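Antifreeze protein type II (Clupea harengus, PDB 2PY2) probably binds ice crystals to keep them from growing, as a calcium-dependent antifreeze protein built on a C-type lectin fold. Local coordinates at residues F50-T55 against I102-G107; P61-G66 against H119-I124; A90-T95 against C111-P116. All coordinates share one frame; numbering follows the deposited sequence.

Interaction 1: residues F50-T55 against I102-G107; sequences FVKELT and IQMNVG
The terminal methyl of M104 lodges against V51 and K52, where helix 45-52 of the C-type lectin fold packs on strand 101-106 of its sheet. M104 starts with CG between its own backbone N and carbonyl carbon (chi1 73°), runs extended through chi2, and then bends at chi3 (-81°), which carries CE across the gap to the helix. There CE lies 3.8 Å from V51 CG2 and 3.6 Å from K52 CG, with the methionine and its two partners crossing at a slant. Around the methionine the neighbours are apolar: I64 and W112 touch M104 from the sheet, and I42 and F16 lie against V51.

K52 uses its side chain in two ways. CG leaves anti to the carbonyl carbon and the chain beyond it is fully extended, so the aliphatic part passes M104 and the side chain of N105 before NZ reaches a hydrogen bond with K110 O. N105 itself marks the point at which the strand is interrupted. With positive phi and psi it forms, together with V106, a G1 beta bulge opposite C111, and its side chain sets out toward segment 50-55 and meets that of T55 from the opposite direction.

T55 is the last residue of a type I turn that begins at K52. Its hydroxyl is drawn back to that turn: T55 OG1 donates to K52 O at 2.7 Å, and T55 N donates to the same oxygen at 3.1 Å.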
loop_
_atom_site.group_PDB
_atom_site.type_symbol
_atom_site.label_atom_id
_atom_site.label_comp_id
_atom_site.label_asym_id
_atom_site.label_seq_id
_atom_site.Cartn_x
_atom_site.Cartn_y
_atom_site.Cartn_z
ATOM N N PHE A 50 4.296 4.782 -10.663
ATOM C CA PHE A 50 4.209 6.119 -10.091
ATOM C C PHE A 50 4.473 6.092 -8.590
ATOM O O PHE A 50 5.217 6.921 -8.067
ATOM C CB PHE A 50 2.829 6.733 -10.334
ATOM C CG PHE A 50 2.667 8.092 -9.715
ATOM C CD1 PHE A 50 3.140 9.227 -10.367
ATOM C CD2 PHE A 50 2.098 8.232 -8.453
ATOM C CE1 PHE A 50 3.053 10.488 -9.769
ATOM C CE2 PHE A 50 2.006 9.483 -7.845
ATOM C CZ PHE A 50 2.485 10.612 -8.503
ATOM N N VAL A 51 3.858 5.144 -7.891
ATOM C CA VAL A 51 4.062 5.064 -6.452
ATOM C C VAL A 51 5.493 4.644 -6.131
ATOM O O VAL A 51 6.086 5.145 -5.177
ATOM C CB VAL A 51 3.054 4.094 -5.790
ATOM C CG1 VAL A 51 1.639 4.617 -5.977
ATOM C CG2 VAL A 51 3.184 2.722 -6.384
ATOM N N LYS A 52 6.063 3.739 -6.924
ATOM C CA LYS A 52 7.440 3.336 -6.674
ATOM C C LYS A 52 8.361 4.549 -6.758
ATOM O O LYS A 52 9.338 4.640 -6.029
ATOM C CB LYS A 52 7.891 2.267 -7.673
ATOM C CG LYS A 52 7.383 0.875 -7.327
ATOM C CD LYS A 52 7.957 -0.181 -8.260
ATOM C CE LYS A 52 7.556 -1.580 -7.807
ATOM N NZ LYS A 52 8.063 -2.627 -8.745
ATOM N N GLU A 53 8.039 5.491 -7.638
ATOM C CA GLU A 53 8.863 6.688 -7.784
ATOM C C GLU A 53 8.774 7.612 -6.571
ATOM O O GLU A 53 9.522 8.578 -6.465
ATOM C CB GLU A 53 8.475 7.449 -9.053
ATOM C CG GLU A 53 8.744 6.662 -10.319
ATOM C CD GLU A 53 8.301 7.388 -11.568
ATOM O OE1 GLU A 53 7.126 7.815 -11.628
ATOM O OE2 GLU A 53 9.131 7.525 -12.490
ATOM N N LEU A 54 7.863 7.312 -5.652
ATOM C CA LEU A 54 7.717 8.116 -4.443
ATOM C C LEU A 54 8.504 7.512 -3.284
ATOM O O LEU A 54 8.640 8.139 -2.230
ATOM C CB LEU A 54 6.246 8.200 -4.026
ATOM C CG LEU A 54 5.260 8.913 -4.942
ATOM C CD1 LEU A 54 3.891 8.931 -4.287
ATOM C CD2 LEU A 54 5.744 10.326 -5.203
ATOM N N THR A 55 9.031 6.306 -3.488
ATOM C CA THR A 55 9.753 5.593 -2.439
ATOM C C THR A 55 11.286 5.647 -2.479
ATOM O O THR A 55 11.954 4.821 -1.860
ATOM C CB THR A 55 9.294 4.119 -2.397
ATOM O OG1 THR A 55 9.657 3.455 -3.617
ATOM C CG2 THR A 55 7.783 4.059 -2.252
ATOM N N ILE A 102 -0.907 -6.245 2.936
ATOM C CA ILE A 102 -0.025 -6.143 1.762
ATOM C C ILE A 102 1.105 -5.138 1.904
ATOM O O ILE A 102 0.877 -3.967 2.189
ATOM C CB ILE A 102 -0.797 -5.770 0.474
ATOM C CG1 ILE A 102 -1.882 -6.809 0.183
ATOM C CG2 ILE A 102 0.170 -5.732 -0.722
ATOM C CD1 ILE A 102 -2.705 -6.496 -1.067
ATOM N N GLN A 103 2.322 -5.617 1.675
ATOM C CA GLN A 103 3.524 -4.796 1.724
ATOM C C GLN A 103 4.071 -4.771 0.297
ATOM O O GLN A 103 4.156 -5.822 -0.345
ATOM C CB GLN A 103 4.575 -5.437 2.637
ATOM C CG GLN A 103 5.812 -4.582 2.799
ATOM C CD GLN A 103 6.942 -5.283 3.541
ATOM O OE1 GLN A 103 8.013 -4.716 3.701
ATOM N NE2 GLN A 103 6.708 -6.520 3.990
ATOM N N MET A 104 4.430 -3.592 -0.200
ATOM C CA MET A 104 4.999 -3.493 -1.550
ATOM C C MET A 104 6.516 -3.226 -1.471
ATOM O O MET A 104 7.063 -3.023 -0.382
ATOM C CB MET A 104 4.310 -2.380 -2.356
ATOM C CG MET A 104 4.679 -0.957 -1.950
ATOM S SD MET A 104 4.004 0.268 -3.110
ATOM C CE MET A 104 5.260 0.184 -4.445
ATOM N N ASN A 105 7.195 -3.228 -2.624
ATOM C CA ASN A 105 8.649 -3.005 -2.667
ATOM C C ASN A 105 9.417 -4.032 -1.837
ATOM O O ASN A 105 10.435 -3.707 -1.234
ATOM C CB ASN A 105 9.006 -1.610 -2.143
ATOM C CG ASN A 105 8.955 -0.541 -3.218
ATOM O OD1 ASN A 105 8.999 0.661 -2.919
ATOM N ND2 ASN A 105 8.876 -0.965 -4.475
ATOM N N VAL A 106 8.931 -5.264 -1.812
ATOM C CA VAL A 106 9.551 -6.317 -1.021
ATOM C C VAL A 106 10.564 -7.128 -1.809
ATOM O O VAL A 106 10.311 -7.496 -2.958
ATOM C CB VAL A 106 8.476 -7.282 -0.470
ATOM C CG1 VAL A 106 9.105 -8.332 0.445
ATOM C CG2 VAL A 106 7.409 -6.480 0.268
ATOM N N GLY A 107 11.708 -7.396 -1.181
ATOM C CA GLY A 107 12.744 -8.199 -1.811
ATOM C C GLY A 107 13.457 -7.581 -2.996
ATOM O O GLY A 107 13.270 -6.407 -3.307
#

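Interaction 2: residues P61-G66 against H119-I124; sequences PSWIGG and HLHSSI
W63 and H121 meet edge to face beside the parallel pairing of strands 62-64 and 121-128 in the C-type lectin fold. W63 N donates to S122 O (2.9 Å, 168°) and W63 O accepts from I124 N, which fixes the start of the tryptophan side chain. Its CB sits 3.9 Å from S123 CB, on the same face of the sheet, and CG lies near S122 O. With CG anti to the carbonyl carbon (chi1 -77°), the indole then lies along the chain leading into strand 121-128. CD1 and NE1 run beneath H121 CB, which stands over the five-membered ring, 3.9 Å from its centroid in a CH-pi contact. CE2 and CZ2 lie under the edge of the imidazole, with H121 CD2 3.9 Å from W63 CZ2; the ring planes are 77° apart. CZ2 comes within 3.2 Å of H119 O, which lies in the indole plane, and CH2 at the far end packs on T115.

On its other side H121 is tied to the strands by water 1. This water donates to P61 O at 2.6 Å, accepts from S122 N, and hydrogen-bonds to H121 ND1, bridging where the direct ladder gives out. The buried indole N-H has two weak hydrogen bonds, to H119 O and L23 O, which suggests that the indole, also edge to face with W25, is oriented more by ring packing than by its N-H.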
loop_
_atom_site.group_PDB
_atom_site.type_symbol
_atom_site.label_atom_id
_atom_site.label_comp_id
_atom_site.label_asym_id
_atom_site.label_seq_id
_atom_site.Cartn_x
_atom_site.Cartn_y
_atom_site.Cartn_z
ATOM N N PRO A 61 10.544 -0.710 1.129
ATOM C CA PRO A 61 9.385 -1.573 1.426
ATOM C C PRO A 61 8.339 -0.723 2.146
ATOM O O PRO A 61 8.650 -0.043 3.131
ATOM C CB PRO A 61 9.983 -2.641 2.325
ATOM C CG PRO A 61 11.357 -2.807 1.754
ATOM C CD PRO A 61 11.799 -1.366 1.544
ATOM N N SER A 62 7.099 -0.770 1.669
ATOM C CA SER A 62 6.046 0.065 2.233
ATOM C C SER A 62 4.675 -0.613 2.327
ATOM O O SER A 62 4.329 -1.454 1.508
ATOM C CB SER A 62 5.891 1.321 1.369
ATOM O OG SER A 62 7.108 2.048 1.258
ATOM N N TRP A 63 3.905 -0.229 3.340
ATOM C CA TRP A 63 2.550 -0.747 3.510
ATOM C C TRP A 63 1.626 -0.078 2.494
ATOM O O TRP A 63 1.769 1.116 2.214
ATOM C CB TRP A 63 1.997 -0.365 4.888
ATOM C CG TRP A 63 2.500 -1.145 6.031
ATOM C CD1 TRP A 63 3.030 -0.652 7.188
ATOM C CD2 TRP A 63 2.451 -2.560 6.179
ATOM N NE1 TRP A 63 3.314 -1.678 8.048
ATOM C CE2 TRP A 63 2.965 -2.863 7.457
ATOM C CE3 TRP A 63 2.016 -3.607 5.357
ATOM C CZ2 TRP A 63 3.056 -4.170 7.937
ATOM C CZ3 TRP A 63 2.108 -4.910 5.834
ATOM C CH2 TRP A 63 2.623 -5.176 7.113
ATOM N N ILE A 64 0.692 -0.848 1.944
ATOM C CA ILE A 64 -0.334 -0.299 1.083
ATOM C C ILE A 64 -1.652 -0.775 1.712
ATOM O O ILE A 64 -1.640 -1.613 2.613
ATOM C CB ILE A 64 -0.191 -0.690 -0.417
ATOM C CG1 ILE A 64 -0.007 -2.186 -0.605
ATOM C CG2 ILE A 64 0.961 0.109 -1.024
ATOM C CD1 ILE A 64 0.042 -2.567 -2.093
ATOM N N GLY A 65 -2.775 -0.246 1.248
ATOM C CA GLY A 65 -4.046 -0.551 1.890
ATOM C C GLY A 65 -4.841 -1.805 1.627
ATOM O O GLY A 65 -6.069 -1.764 1.723
ATOM N N GLY A 66 -4.172 -2.912 1.331
ATOM C CA GLY A 66 -4.903 -4.136 1.052
ATOM C C GLY A 66 -4.674 -5.227 2.072
ATOM O O GLY A 66 -3.591 -5.334 2.639
ATOM N N HIS A 119 4.292 -5.666 11.723
ATOM C CA HIS A 119 5.632 -5.250 11.299
ATOM C C HIS A 119 5.652 -3.754 11.045
ATOM O O HIS A 119 4.687 -3.209 10.519
ATOM C CB HIS A 119 6.022 -5.963 10.002
ATOM C CG HIS A 119 6.411 -7.393 10.193
ATOM N ND1 HIS A 119 6.083 -8.112 11.323
ATOM C CD2 HIS A 119 7.075 -8.248 9.381
ATOM C CE1 HIS A 119 6.529 -9.351 11.197
ATOM N NE2 HIS A 119 7.135 -9.459 10.029
ATOM N N LEU A 120 6.760 -3.099 11.378
ATOM C CA LEU A 120 6.874 -1.659 11.152
ATOM C C LEU A 120 7.432 -1.352 9.763
ATOM O O LEU A 120 8.484 -1.862 9.399
ATOM C CB LEU A 120 7.805 -1.022 12.194
ATOM C CG LEU A 120 7.450 -1.143 13.681
ATOM C CD1 LEU A 120 6.026 -0.697 13.898
ATOM C CD2 LEU A 120 7.621 -2.572 14.160
ATOM N N HIS A 121 6.719 -0.531 8.995
ATOM C CA HIS A 121 7.174 -0.126 7.668
ATOM C C HIS A 121 6.697 1.272 7.308
ATOM O O HIS A 121 5.791 1.825 7.942
ATOM C CB HIS A 121 6.673 -1.096 6.595
ATOM C CG HIS A 121 7.328 -2.437 6.643
ATOM N ND1 HIS A 121 8.677 -2.611 6.422
ATOM C CD2 HIS A 121 6.821 -3.671 6.868
ATOM C CE1 HIS A 121 8.972 -3.896 6.508
ATOM N NE2 HIS A 121 7.864 -4.561 6.780
ATOM N N SER A 122 7.338 1.849 6.297
ATOM C CA SER A 122 6.952 3.151 5.792
ATOM C C SER A 122 5.641 2.851 5.081
ATOM O O SER A 122 5.238 1.692 5.009
ATOM C CB SER A 122 7.987 3.647 4.787
ATOM O OG SER A 122 9.250 3.746 5.409
ATOM N N SER A 123 4.974 3.863 4.543
ATOM C CA SER A 123 3.710 3.587 3.880
ATOM C C SER A 123 3.338 4.585 2.801
ATOM O O SER A 123 3.938 5.656 2.682
ATOM C CB SER A 123 2.589 3.505 4.923
ATOM O OG SER A 123 2.488 4.712 5.663
ATOM N N ILE A 124 2.345 4.211 2.001
ATOM C CA ILE A 124 1.864 5.062 0.925
ATOM C C ILE A 124 0.419 5.421 1.218
ATOM O O ILE A 124 -0.406 4.522 1.405
ATOM C CB ILE A 124 1.857 4.331 -0.433
ATOM C CG1 ILE A 124 3.173 3.571 -0.649
ATOM C CG2 ILE A 124 1.575 5.336 -1.549
ATOM C CD1 ILE A 124 4.402 4.435 -0.642
HETATM O O HOH W 1 9.687 -0.007 5.483
#

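Interaction 3: residues A90-T95 against C111-P116; sequences AAQPDT and CWNDTP. With CA (calcium ion), chain G.
A cis peptide bond joins Q92 to P93 and sets Q92 and D94 to bind, together with D114, the same calcium ion. D114 binds it twice, through its backbone O (2.4 Å) and through OD1 (2.5 Å). Its CG lies between the backbone N and the carbonyl carbon (chi1 49°), which turns the carboxylate toward loop 90-95. There D94 N donates to OD1 on its syn side, T95 N donates to the syn lone pair of OD2 at 2.9 Å, and P93 CB packs against the carboxylate. Q92-P93-D94 and W112-N113-D114, completed by E99, form the canonical calcium site of C-type lectins, here with the QPD sequence known from galactose-type members, consistent with the calcium dependence of this antifreeze protein. Q92 folds at chi2 (-64°), so that OE1 comes to the metal at 2.5 Å with its amide stacked on that of N113, the planes 25° apart. N113 OD1 is the longest of these metal bonds, at 2.8 Å. D94 OD2 binds from the loop and also accepts from Q92 NE2, which approaches from above the carboxylate plane. Water 2, weakly hydrogen-bonded to N113 ND2, binds the calcium at 2.6 Å.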
loop_
_atom_site.group_PDB
_atom_site.type_symbol
_atom_site.label_atom_id
_atom_site.label_comp_id
_atom_site.label_asym_id
_atom_site.label_seq_id
_atom_site.Cartn_x
_atom_site.Cartn_y
_atom_site.Cartn_z
ATOM N N ALA A 90 7.016 -14.006 -6.227
ATOM C CA ALA A 90 6.884 -15.435 -6.483
ATOM C C ALA A 90 6.409 -16.120 -5.204
ATOM O O ALA A 90 6.912 -15.826 -4.120
ATOM C CB ALA A 90 8.232 -16.015 -6.916
ATOM N N ALA A 91 5.436 -17.018 -5.346
ATOM C CA ALA A 91 4.872 -17.779 -4.232
ATOM C C ALA A 91 3.863 -16.993 -3.396
ATOM O O ALA A 91 3.177 -17.562 -2.550
ATOM C CB ALA A 91 5.988 -18.312 -3.333
ATOM N N GLN A 92 3.767 -15.690 -3.639
ATOM C CA GLN A 92 2.842 -14.829 -2.900
ATOM C C GLN A 92 1.504 -14.727 -3.617
ATOM O O GLN A 92 1.447 -14.834 -4.843
ATOM C CB GLN A 92 3.450 -13.435 -2.758
ATOM C CG GLN A 92 4.778 -13.460 -2.041
ATOM C CD GLN A 92 4.621 -13.931 -0.626
ATOM O OE1 GLN A 92 3.914 -13.306 0.149
ATOM N NE2 GLN A 92 5.264 -15.039 -0.280
ATOM N N PRO A 93 0.406 -14.518 -2.864
ATOM C CA PRO A 93 0.389 -14.382 -1.401
ATOM C C PRO A 93 0.231 -15.731 -0.694
ATOM O O PRO A 93 -0.234 -16.702 -1.294
ATOM C CB PRO A 93 -0.813 -13.473 -1.163
ATOM C CG PRO A 93 -1.780 -13.967 -2.195
ATOM C CD PRO A 93 -0.901 -14.148 -3.438
ATOM N N ASP A 94 0.613 -15.804 0.576
ATOM C CA ASP A 94 0.463 -17.055 1.311
ATOM C C ASP A 94 -0.997 -17.265 1.731
ATOM O O ASP A 94 -1.457 -18.398 1.852
ATOM C CB ASP A 94 1.384 -17.063 2.531
ATOM C CG ASP A 94 2.849 -17.172 2.142
ATOM O OD1 ASP A 94 3.269 -18.245 1.669
ATOM O OD2 ASP A 94 3.586 -16.184 2.296
ATOM N N THR A 95 -1.711 -16.157 1.921
ATOM C CA THR A 95 -3.126 -16.118 2.317
ATOM C C THR A 95 -3.387 -16.546 3.760
ATOM O O THR A 95 -4.547 -16.691 4.167
ATOM C CB THR A 95 -4.060 -16.954 1.379
ATOM O OG1 THR A 95 -3.912 -18.352 1.656
ATOM C CG2 THR A 95 -3.735 -16.685 -0.098
ATOM N N CYS A 111 8.321 -6.479 -5.270
ATOM C CA CYS A 111 6.935 -6.874 -5.514
ATOM C C CYS A 111 6.117 -6.916 -4.216
ATOM O O CYS A 111 6.598 -6.502 -3.156
ATOM C CB CYS A 111 6.923 -8.248 -6.182
ATOM S SG CYS A 111 8.318 -9.265 -5.606
ATOM N N TRP A 112 4.893 -7.429 -4.301
ATOM C CA TRP A 112 4.016 -7.508 -3.127
ATOM C C TRP A 112 4.156 -8.812 -2.363
ATOM O O TRP A 112 4.361 -9.883 -2.936
ATOM C CB TRP A 112 2.548 -7.364 -3.516
ATOM C CG TRP A 112 2.147 -6.080 -4.179
ATOM C CD1 TRP A 112 2.953 -5.047 -4.556
ATOM C CD2 TRP A 112 0.828 -5.739 -4.605
ATOM N NE1 TRP A 112 2.215 -4.083 -5.198
ATOM C CE2 TRP A 112 0.905 -4.485 -5.243
ATOM C CE3 TRP A 112 -0.415 -6.377 -4.510
ATOM C CZ2 TRP A 112 -0.218 -3.853 -5.791
ATOM C CZ3 TRP A 112 -1.531 -5.747 -5.057
ATOM C CH2 TRP A 112 -1.422 -4.499 -5.688
ATOM N N ASN A 113 3.999 -8.709 -1.050
ATOM C CA ASN A 113 4.108 -9.854 -0.174
ATOM C C ASN A 113 3.098 -9.643 0.960
ATOM O O ASN A 113 3.045 -8.545 1.514
ATOM C CB ASN A 113 5.533 -9.880 0.371
ATOM C CG ASN A 113 5.841 -11.117 1.147
ATOM O OD1 ASN A 113 5.124 -11.471 2.079
ATOM N ND2 ASN A 113 6.930 -11.787 0.780
ATOM N N ASP A 114 2.269 -10.638 1.289
ATOM C CA ASP A 114 1.369 -10.415 2.422
ATOM C C ASP A 114 2.220 -10.660 3.671
ATOM O O ASP A 114 2.964 -11.627 3.750
ATOM C CB ASP A 114 0.070 -11.271 2.351
ATOM C CG ASP A 114 0.296 -12.759 2.076
ATOM O OD1 ASP A 114 1.366 -13.171 1.612
ATOM O OD2 ASP A 114 -0.655 -13.537 2.302
ATOM N N THR A 115 2.163 -9.750 4.634
ATOM C CA THR A 115 3.022 -9.885 5.804
ATOM C C THR A 115 2.298 -9.560 7.101
ATOM O O THR A 115 1.240 -8.943 7.088
ATOM C CB THR A 115 4.327 -9.006 5.629
ATOM O OG1 THR A 115 4.332 -7.892 6.527
ATOM C CG2 THR A 115 4.440 -8.501 4.204
ATOM N N PRO A 116 2.837 -10.020 8.237
ATOM C CA PRO A 116 2.201 -9.747 9.530
ATOM C C PRO A 116 1.954 -8.243 9.685
ATOM O O PRO A 116 2.869 -7.434 9.556
ATOM C CB PRO A 116 3.217 -10.291 10.529
ATOM C CG PRO A 116 3.814 -11.446 9.781
ATOM C CD PRO A 116 4.022 -10.884 8.401
HETATM CA CA CA G . 3.528 -13.725 2.638
HETATM O O HOH W 2 6.092 -13.658 3.281
#

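Strand 101-106 ties the three contacts together: in the sheet it lies next to strand 62-64 of interaction 2, by a probable backbone hydrogen bond from M104 N to S62 O, and next to strand 111-115 of interaction 3, by another from N113 N to Q103 O. Interactions 1 and 2 are buried; the first joins a helix to the sheet by mostly apolar packing, the second joins two strands by backbone bonds, aromatic rings and a water. Interaction 3, only partly buried, is held instead by a calcium ion gathering carboxylate, amide and backbone oxygens, with backbone N-H groups gripping one carboxylate. W112 bridges these settings, its ring packing on M104 and I64 while N113 and D114 bind the metal.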